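Local structure of BauA (6HCP) at residues A[164-176]-A[191-205]. The protein is an outer-membrane TonB-dependent receptor of Acinetobacter baumannii that takes up iron as the ferric complex of the siderophore preacinetobactin. Numbering follows the deposited sequence.
Sequences VTKYAADEPFARL and DVGRRFGENKEFGVR
Lys166 and Arg205 meet on one carboxylate, that of Asp191, where the plug of this TonB-dependent receptor hands over to its 22-stranded β-barrel: 166-172 links the last plug strand, 159-165, to the first barrel strand, 173-181, and crosses the inner surface of the next two. Arg205 grips Asp191 side-on, NE to OD1 and NH2 to OD2, each 2.9 Å and nearly straight, both on the syn sides. Lys166 NZ reaches the same OD2 at 2.9 Å from the other face of the carboxylate, 55° out of its plane, and also donates to the carbonyl of Glu133 in the plug. The bend at chi2 (102°) turns the Arg205 guanidinium beneath the Lys166 chain, whose CB and CD lie over one face, while NH1 donates from above the carbonyl plane to Tyr167 O, 3.0 Å away and in the guanidinium plane. The two positive charges, one lysine and one arginine, probably keep Asp191 ionised.

Farther along, Arg195 instead serves backbone carbonyls: NE and NH1 both donate to the single Lys200 O in the hairpin turn, NH2 to Ala168 O at 2.9 Å, and NH1 is also salt-bridged to Asp232 on the barrel strand 221-234. The Ala168 methyl packs between these arginines, against Arg194 O and Val204 O. Toward the turn, Lys200 NZ donates to Asp170 O from above the carbonyl plane and forms a salt bridge with Glu171 OE2.

The chain then joins strand 191-196 antiparallel, Phe173 exchanging two backbone bonds with Gly193 and Arg175 two with Asp191. A water bridges the segments just before that pairing, donating to Asp170 O at 2.6 Å and accepting from Arg195 N.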
ATOM      1  N   VAL A 164      34.419  -6.313 -11.071  1.00 27.59           N
ATOM      2  CA  VAL A 164      35.360  -7.395 -10.813  1.00 27.87           C
ATOM      3  C   VAL A 164      34.595  -8.713 -10.952  1.00 30.10           C
ATOM      4  O   VAL A 164      33.581  -8.920 -10.279  1.00 28.22           O
ATOM      5  CB  VAL A 164      35.983  -7.250  -9.416  1.00 29.31           C
ATOM      6  CG1 VAL A 164      36.908  -8.414  -9.075  1.00 32.40           C
ATOM      7  CG2 VAL A 164      36.695  -5.921  -9.252  1.00 32.62           C
ATOM      8  N   THR A 165      35.040  -9.572 -11.866  1.00 26.78           N
ATOM      9  CA  THR A 165      34.306 -10.790 -12.186  1.00 28.46           C
ATOM     10  C   THR A 165      34.526 -11.847 -11.092  1.00 26.27           C
ATOM     11  O   THR A 165      35.433 -11.729 -10.253  1.00 30.55           O
ATOM     12  CB  THR A 165      34.700 -11.344 -13.559  1.00 30.02           C
ATOM     13  OG1 THR A 165      36.110 -11.574 -13.546  1.00 26.21           O
ATOM     14  CG2 THR A 165      34.310 -10.405 -14.678  1.00 35.21           C
ATOM     15  N   LYS A 166      33.664 -12.862 -11.115  1.00 28.53           N
ATOM     16  CA  LYS A 166      33.713 -13.984 -10.156  1.00 31.79           C
ATOM     17  C   LYS A 166      34.657 -15.082 -10.677  1.00 27.62           C
ATOM     18  O   LYS A 166      34.546 -15.504 -11.834  1.00 31.52           O
ATOM     19  CB  LYS A 166      32.324 -14.609 -10.008  1.00 30.31           C
ATOM     20  CG  LYS A 166      31.284 -13.780  -9.275  1.00 30.00           C
ATOM     21  CD  LYS A 166      29.875 -14.350  -9.464  1.00 30.48           C
ATOM     22  CE  LYS A 166      28.857 -13.761  -8.507  1.00 33.07           C
ATOM     23  NZ  LYS A 166      27.508 -14.337  -8.728  1.00 31.82           N
ATOM     24  N   TYR A 167      35.481 -15.617  -9.773  1.00 31.43           N
ATOM     25  CA  TYR A 167      36.268 -16.823 -10.047  1.00 32.66           C
ATOM     26  C   TYR A 167      35.956 -17.887  -8.976  1.00 37.38           C
ATOM     27  O   TYR A 167      35.398 -17.582  -7.906  1.00 32.84           O
ATOM     28  CB  TYR A 167      37.756 -16.461 -10.092  1.00 32.88           C
ATOM     29  CG  TYR A 167      38.120 -15.441 -11.149  1.00 31.47           C
ATOM     30  CD1 TYR A 167      38.119 -15.773 -12.497  1.00 31.29           C
ATOM     31  CD2 TYR A 167      38.377 -14.123 -10.803  1.00 35.35           C
ATOM     32  CE1 TYR A 167      38.426 -14.835 -13.473  1.00 31.63           C
ATOM     33  CE2 TYR A 167      38.696 -13.177 -11.765  1.00 34.40           C
ATOM     34  CZ  TYR A 167      38.711 -13.527 -13.103  1.00 33.18           C
ATOM     35  OH  TYR A 167      39.001 -12.574 -14.045  1.00 33.93           O
ATOM     36  N   ALA A 168      36.344 -19.134  -9.258  1.00 38.82           N
ATOM     37  CA  ALA A 168      35.991 -20.272  -8.406  1.00 38.07           C
ATOM     38  C   ALA A 168      36.711 -20.184  -7.065  1.00 34.43           C
ATOM     39  O   ALA A 168      37.932 -20.081  -7.006  1.00 37.53           O
ATOM     40  CB  ALA A 168      36.306 -21.568  -9.105  1.00 39.45           C
ATOM     41  N   ALA A 169      35.930 -20.247  -5.984  1.00 37.39           N
ATOM     42  CA  ALA A 169      36.465 -20.472  -4.643  1.00 39.96           C
ATOM     43  C   ALA A 169      36.991 -21.918  -4.524  1.00 38.26           C
ATOM     44  O   ALA A 169      36.701 -22.782  -5.360  1.00 38.16           O
ATOM     45  CB  ALA A 169      35.395 -20.185  -3.613  1.00 45.05           C
ATOM     46  N   ASP A 170      37.718 -22.177  -3.439  1.00 41.93           N
ATOM     47  CA  ASP A 170      38.402 -23.466  -3.204  1.00 51.92           C
ATOM     48  C   ASP A 170      37.382 -24.608  -3.092  1.00 42.97           C
ATOM     49  O   ASP A 170      37.508 -25.618  -3.793  1.00 48.77           O
ATOM     50  CB  ASP A 170      39.294 -23.382  -1.966  1.00 47.02           C
ATOM     51  CG  ASP A 170      40.612 -22.671  -2.232  1.00 68.18           C
ATOM     52  OD1 ASP A 170      41.105 -22.754  -3.384  1.00 64.79           O
ATOM     53  OD2 ASP A 170      41.112 -22.008  -1.306  1.00 67.13           O
ATOM     54  N   GLU A 171      36.299 -24.355  -2.351  1.00 46.00           N
ATOM     55  CA  GLU A 171      35.250 -25.349  -2.112  1.00 50.66           C
ATOM     56  C   GLU A 171      34.231 -25.312  -3.242  1.00 47.19           C
ATOM     57  O   GLU A 171      33.758 -24.246  -3.631  1.00 49.50           O
ATOM     58  CB  GLU A 171      34.583 -25.093  -0.759  1.00 60.02           C
ATOM     59  CG  GLU A 171      35.409 -25.604   0.409  1.00 76.27           C
ATOM     60  CD  GLU A 171      36.144 -26.902   0.118  1.00 82.03           C
ATOM     61  OE1 GLU A 171      35.462 -27.934  -0.037  1.00 95.88           O
ATOM     62  OE2 GLU A 171      37.383 -26.861  -0.063  1.00 70.64           O
ATOM     63  N   PRO A 172      33.813 -26.487  -3.759  1.00 45.60           N
ATOM     64  CA  PRO A 172      32.831 -26.544  -4.838  1.00 44.13           C
ATOM     65  C   PRO A 172      31.533 -25.834  -4.415  1.00 47.06           C
ATOM     66  O   PRO A 172      31.196 -25.809  -3.242  1.00 42.64           O
ATOM     67  CB  PRO A 172      32.616 -28.048  -5.070  1.00 50.34           C
ATOM     68  CG  PRO A 172      33.868 -28.696  -4.504  1.00 47.86           C
ATOM     69  CD  PRO A 172      34.261 -27.820  -3.332  1.00 46.82           C
ATOM     70  N   PHE A 173      30.865 -25.208  -5.382  1.00 40.91           N
ATOM     71  CA  PHE A 173      29.788 -24.277  -5.107  1.00 42.14           C
ATOM     72  C   PHE A 173      28.722 -24.409  -6.182  1.00 35.13           C
ATOM     73  O   PHE A 173      29.043 -24.500  -7.367  1.00 36.84           O
ATOM     74  CB  PHE A 173      30.323 -22.845  -5.091  1.00 44.80           C
ATOM     75  CG  PHE A 173      29.258 -21.799  -4.891  1.00 41.94           C
ATOM     76  CD1 PHE A 173      28.725 -21.576  -3.634  1.00 45.09           C
ATOM     77  CD2 PHE A 173      28.879 -20.968  -5.933  1.00 44.71           C
ATOM     78  CE1 PHE A 173      27.820 -20.549  -3.419  1.00 48.42           C
ATOM     79  CE2 PHE A 173      27.962 -19.949  -5.721  1.00 39.27           C
ATOM     80  CZ  PHE A 173      27.421 -19.753  -4.471  1.00 44.08           C
ATOM     81  N   ALA A 174      27.455 -24.449  -5.764  1.00 35.69           N
ATOM     82  CA  ALA A 174      26.362 -24.414  -6.702  1.00 34.05           C
ATOM     83  C   ALA A 174      25.127 -23.802  -6.034  1.00 45.14           C
ATOM     84  O   ALA A 174      24.696 -24.247  -4.969  1.00 37.87           O
ATOM     85  CB  ALA A 174      26.079 -25.794  -7.240  1.00 39.83           C
ATOM     86  N   ARG A 175      24.642 -22.696  -6.605  1.00 36.83           N
ATOM     87  CA  ARG A 175      23.545 -21.953  -6.011  1.00 34.64           C
ATOM     88  C   ARG A 175      22.518 -21.656  -7.100  1.00 34.45           C
ATOM     89  O   ARG A 175      22.879 -21.274  -8.204  1.00 36.09           O
ATOM     90  CB  ARG A 175      24.047 -20.688  -5.308  1.00 35.71           C
ATOM     91  CG  ARG A 175      22.929 -19.756  -4.850  1.00 35.91           C
ATOM     92  CD  ARG A 175      23.481 -18.506  -4.205  1.00 36.94           C
ATOM     93  NE  ARG A 175      24.092 -18.843  -2.943  1.00 35.87           N
ATOM     94  CZ  ARG A 175      24.952 -18.091  -2.286  1.00 46.73           C
ATOM     95  NH1 ARG A 175      25.280 -16.893  -2.748  1.00 48.23           N
ATOM     96  NH2 ARG A 175      25.507 -18.567  -1.186  1.00 41.34           N
ATOM     97  N   LEU A 176      21.253 -21.980  -6.811  1.00 30.99           N
ATOM     98  CA  LEU A 176      20.151 -21.583  -7.635  1.00 32.61           C
ATOM     99  C   LEU A 176      19.328 -20.521  -6.894  1.00 33.48           C
ATOM    100  O   LEU A 176      18.977 -20.701  -5.731  1.00 32.18           O
ATOM    101  CB  LEU A 176      19.292 -22.805  -7.970  1.00 34.41           C
ATOM    102  CG  LEU A 176      17.972 -22.488  -8.662  1.00 38.55           C
ATOM    103  CD1 LEU A 176      18.213 -21.979 -10.073  1.00 45.37           C
ATOM    104  CD2 LEU A 176      17.063 -23.707  -8.682  1.00 48.11           C
ATOM    105  N   ASP A 191      24.625 -20.178 -10.290  1.00 32.51           N
ATOM    106  CA  ASP A 191      25.999 -19.799 -10.038  1.00 34.16           C
ATOM    107  C   ASP A 191      26.741 -21.058  -9.563  1.00 39.34           C
ATOM    108  O   ASP A 191      26.388 -21.617  -8.521  1.00 32.26           O
ATOM    109  CB  ASP A 191      26.081 -18.688  -8.989  1.00 32.96           C
ATOM    110  CG  ASP A 191      27.466 -18.079  -8.818  1.00 38.61           C
ATOM    111  OD1 ASP A 191      28.401 -18.524  -9.534  1.00 38.99           O
ATOM    112  OD2 ASP A 191      27.600 -17.141  -8.005  1.00 34.55           O
ATOM    113  N   VAL A 192      27.712 -21.532 -10.353  1.00 34.87           N
ATOM    114  CA  VAL A 192      28.419 -22.795 -10.035  1.00 34.98           C
ATOM    115  C   VAL A 192      29.926 -22.591 -10.185  1.00 36.86           C
ATOM    116  O   VAL A 192      30.379 -21.951 -11.134  1.00 35.31           O
ATOM    117  CB  VAL A 192      27.939 -23.953 -10.932  1.00 41.48           C
ATOM    118  CG1 VAL A 192      26.460 -24.234 -10.752  1.00 47.41           C
ATOM    119  CG2 VAL A 192      28.255 -23.723 -12.395  1.00 49.64           C
ATOM    120  N   GLY A 193      30.686 -23.106  -9.216  1.00 35.03           N
ATOM    121  CA  GLY A 193      32.131 -23.052  -9.270  1.00 34.25           C
ATOM    122  C   GLY A 193      32.772 -24.348  -8.791  1.00 42.18           C
ATOM    123  O   GLY A 193      32.244 -25.035  -7.911  1.00 37.17           O
ATOM    124  N   ARG A 194      33.956 -24.633  -9.338  1.00 38.40           N
ATOM    125  CA  ARG A 194      34.781 -25.738  -8.890  1.00 38.25           C
ATOM    126  C   ARG A 194      36.218 -25.469  -9.337  1.00 41.80           C
ATOM    127  O   ARG A 194      36.444 -24.877 -10.404  1.00 36.07           O
ATOM    128  CB  ARG A 194      34.275 -27.053  -9.494  1.00 39.43           C
ATOM    129  CG  ARG A 194      34.997 -28.293  -8.987  1.00 52.67           C
ATOM    130  CD  ARG A 194      34.467 -29.545  -9.656  1.00 51.67           C
ATOM    131  NE  ARG A 194      33.232 -29.991  -9.032  1.00 65.80           N
ATOM    132  CZ  ARG A 194      33.169 -30.630  -7.869  1.00 70.67           C
ATOM    133  NH1 ARG A 194      34.279 -30.969  -7.235  1.00 84.89           N
ATOM    134  NH2 ARG A 194      31.996 -30.904  -7.327  1.00 74.61           N
ATOM    135  N   ARG A 195      37.171 -25.910  -8.515  1.00 38.38           N
ATOM    136  CA  ARG A 195      38.598 -25.844  -8.863  1.00 37.25           C
ATOM    137  C   ARG A 195      39.120 -27.257  -9.160  1.00 50.09           C
ATOM    138  O   ARG A 195      38.524 -28.252  -8.735  1.00 39.61           O
ATOM    139  CB  ARG A 195      39.363 -25.158  -7.733  1.00 41.80           C
ATOM    140  CG  ARG A 195      38.939 -23.707  -7.537  1.00 42.62           C
ATOM    141  CD  ARG A 195      39.935 -22.886  -6.756  1.00 38.48           C
ATOM    142  NE  ARG A 195      41.113 -22.600  -7.559  1.00 41.55           N
ATOM    143  CZ  ARG A 195      41.199 -21.642  -8.476  1.00 46.00           C
ATOM    144  NH1 ARG A 195      42.281 -21.562  -9.230  1.00 35.62           N
ATOM    145  NH2 ARG A 195      40.197 -20.795  -8.656  1.00 36.20           N
ATOM    146  N   PHE A 196      40.168 -27.323  -9.985  1.00 48.10           N
ATOM    147  CA  PHE A 196      40.705 -28.580 -10.529  1.00 45.18           C
ATOM    148  C   PHE A 196      42.227 -28.581 -10.396  1.00 54.77           C
ATOM    149  O   PHE A 196      42.856 -27.511 -10.229  1.00 44.35           O
ATOM    150  CB  PHE A 196      40.331 -28.755 -11.997  1.00 45.06           C
ATOM    151  CG  PHE A 196      38.851 -28.751 -12.268  1.00 54.84           C
ATOM    152  CD1 PHE A 196      38.175 -27.557 -12.462  1.00 46.51           C
ATOM    153  CD2 PHE A 196      38.127 -29.935 -12.273  1.00 51.86           C
ATOM    154  CE1 PHE A 196      36.809 -27.552 -12.706  1.00 51.31           C
ATOM    155  CE2 PHE A 196      36.765 -29.929 -12.531  1.00 56.95           C
ATOM    156  CZ  PHE A 196      36.106 -28.736 -12.741  1.00 53.52           C
ATOM    157  N   GLY A 197      42.807 -29.780 -10.541  1.00 57.89           N
ATOM    158  CA  GLY A 197      44.246 -29.983 -10.423  1.00 52.35           C
ATOM    159  C   GLY A 197      44.630 -30.303  -8.995  1.00 59.44           C
ATOM    160  O   GLY A 197      43.879 -30.010  -8.064  1.00 54.64           O
ATOM    161  N   GLU A 198      45.831 -30.864  -8.824  1.00 58.68           N
ATOM    162  CA  GLU A 198      46.249 -31.421  -7.548  1.00 68.14           C
ATOM    163  C   GLU A 198      46.354 -30.312  -6.500  1.00 56.11           C
ATOM    164  O   GLU A 198      46.185 -30.566  -5.312  1.00 61.38           O
ATOM    165  CB  GLU A 198      47.578 -32.164  -7.697  1.00 76.50           C
ATOM    166  CG  GLU A 198      47.450 -33.447  -8.495  1.00 82.54           C
ATOM    167  CD  GLU A 198      48.411 -34.549  -8.084  1.00 97.57           C
ATOM    168  OE1 GLU A 198      48.762 -34.612  -6.890  1.00104.95           O
ATOM    169  OE2 GLU A 198      48.808 -35.338  -8.963  1.00109.99           O
ATOM    170  N   ASN A 199      46.670 -29.086  -6.933  1.00 57.45           N
ATOM    171  CA  ASN A 199      46.797 -27.957  -5.994  1.00 55.18           C
ATOM    172  C   ASN A 199      45.678 -26.930  -6.236  1.00 52.60           C
ATOM    173  O   ASN A 199      45.750 -25.817  -5.732  1.00 52.51           O
ATOM    174  CB  ASN A 199      48.180 -27.306  -6.071  1.00 62.76           C
ATOM    175  CG  ASN A 199      49.292 -28.282  -5.751  1.00 72.72           C
ATOM    176  OD1 ASN A 199      49.662 -28.440  -4.591  1.00 78.47           O
ATOM    177  ND2 ASN A 199      49.700 -29.064  -6.738  1.00 79.42           N
ATOM    178  N   LYS A 200      44.609 -27.353  -6.919  1.00 52.59           N
ATOM    179  CA  LYS A 200      43.450 -26.489  -7.221  1.00 56.47           C
ATOM    180  C   LYS A 200      43.925 -25.219  -7.942  1.00 55.51           C
ATOM    181  O   LYS A 200      43.467 -24.114  -7.664  1.00 45.65           O
ATOM    182  CB  LYS A 200      42.702 -26.159  -5.929  1.00 46.10           C
ATOM    183  CG  LYS A 200      41.901 -27.322  -5.358  1.00 49.09           C
ATOM    184  CD  LYS A 200      41.211 -26.996  -4.061  1.00 58.32           C
ATOM    185  CE  LYS A 200      40.207 -28.060  -3.673  1.00 60.95           C
ATOM    186  NZ  LYS A 200      39.433 -27.647  -2.484  1.00 61.34           N
ATOM    187  N   GLU A 201      44.823 -25.412  -8.911  1.00 50.73           N
ATOM    188  CA  GLU A 201      45.499 -24.319  -9.569  1.00 46.71           C
ATOM    189  C   GLU A 201      44.614 -23.783 -10.705  1.00 41.62           C
ATOM    190  O   GLU A 201      44.885 -22.697 -11.226  1.00 43.31           O
ATOM    191  CB  GLU A 201      46.889 -24.761 -10.049  1.00 45.22           C
ATOM    192  CG  GLU A 201      46.865 -25.885 -11.075  1.00 52.20           C
ATOM    193  CD  GLU A 201      47.060 -27.290 -10.505  1.00 58.36           C
ATOM    194  OE1 GLU A 201      46.874 -27.471  -9.283  1.00 45.96           O
ATOM    195  OE2 GLU A 201      47.381 -28.204 -11.291  1.00 55.42           O
ATOM    196  N   PHE A 202      43.605 -24.567 -11.118  1.00 37.96           N
ATOM    197  CA  PHE A 202      42.641 -24.154 -12.132  1.00 39.62           C
ATOM    198  C   PHE A 202      41.264 -23.924 -11.502  1.00 43.29           C
ATOM    199  O   PHE A 202      40.819 -24.701 -10.660  1.00 38.62           O
ATOM    200  CB  PHE A 202      42.484 -25.190 -13.245  1.00 40.31           C
ATOM    201  CG  PHE A 202      43.756 -25.538 -13.968  1.00 51.52           C
ATOM    202  CD1 PHE A 202      44.214 -24.749 -15.009  1.00 57.27           C
ATOM    203  CD2 PHE A 202      44.457 -26.694 -13.650  1.00 61.86           C
ATOM    204  CE1 PHE A 202      45.382 -25.079 -15.679  1.00 59.36           C
ATOM    205  CE2 PHE A 202      45.620 -27.026 -14.327  1.00 57.23           C
ATOM    206  CZ  PHE A 202      46.094 -26.202 -15.320  1.00 56.81           C
ATOM    207  N   GLY A 203      40.558 -22.903 -11.994  1.00 41.03           N
ATOM    208  CA  GLY A 203      39.204 -22.585 -11.526  1.00 37.46           C
ATOM    209  C   GLY A 203      38.255 -22.348 -12.681  1.00 32.45           C
ATOM    210  O   GLY A 203      38.634 -21.778 -13.714  1.00 35.50           O
ATOM    211  N   VAL A 204      37.019 -22.838 -12.527  1.00 33.63           N
ATOM    212  CA  VAL A 204      35.936 -22.581 -13.457  1.00 33.46           C
ATOM    213  C   VAL A 204      34.733 -22.051 -12.658  1.00 39.75           C
ATOM    214  O   VAL A 204      34.296 -22.678 -11.675  1.00 35.23           O
ATOM    215  CB  VAL A 204      35.553 -23.852 -14.226  1.00 39.46           C
ATOM    216  CG1 VAL A 204      34.399 -23.586 -15.163  1.00 32.79           C
ATOM    217  CG2 VAL A 204      36.737 -24.466 -14.967  1.00 41.57           C
ATOM    218  N   ARG A 205      34.190 -20.910 -13.089  1.00 33.42           N
ATOM    219  CA  ARG A 205      32.991 -20.306 -12.441  1.00 31.88           C
ATOM    220  C   ARG A 205      32.000 -19.878 -13.529  1.00 33.32           C
ATOM    221  O   ARG A 205      32.350 -19.163 -14.454  1.00 35.49           O
ATOM    222  CB  ARG A 205      33.437 -19.157 -11.528  1.00 37.02           C
ATOM    223  CG  ARG A 205      32.298 -18.457 -10.796  1.00 36.77           C
ATOM    224  CD  ARG A 205      32.176 -18.869  -9.349  1.00 39.68           C
ATOM    225  NE  ARG A 205      31.123 -18.144  -8.657  1.00 31.97           N
ATOM    226  CZ  ARG A 205      31.316 -17.397  -7.590  1.00 32.53           C
ATOM    227  NH1 ARG A 205      32.541 -17.158  -7.161  1.00 32.24           N
ATOM    228  NH2 ARG A 205      30.275 -16.882  -6.954  1.00 33.16           N
TER
HETATM  229  O   HOH W   1      36.681 -26.899  -5.850  1.00 45.07           O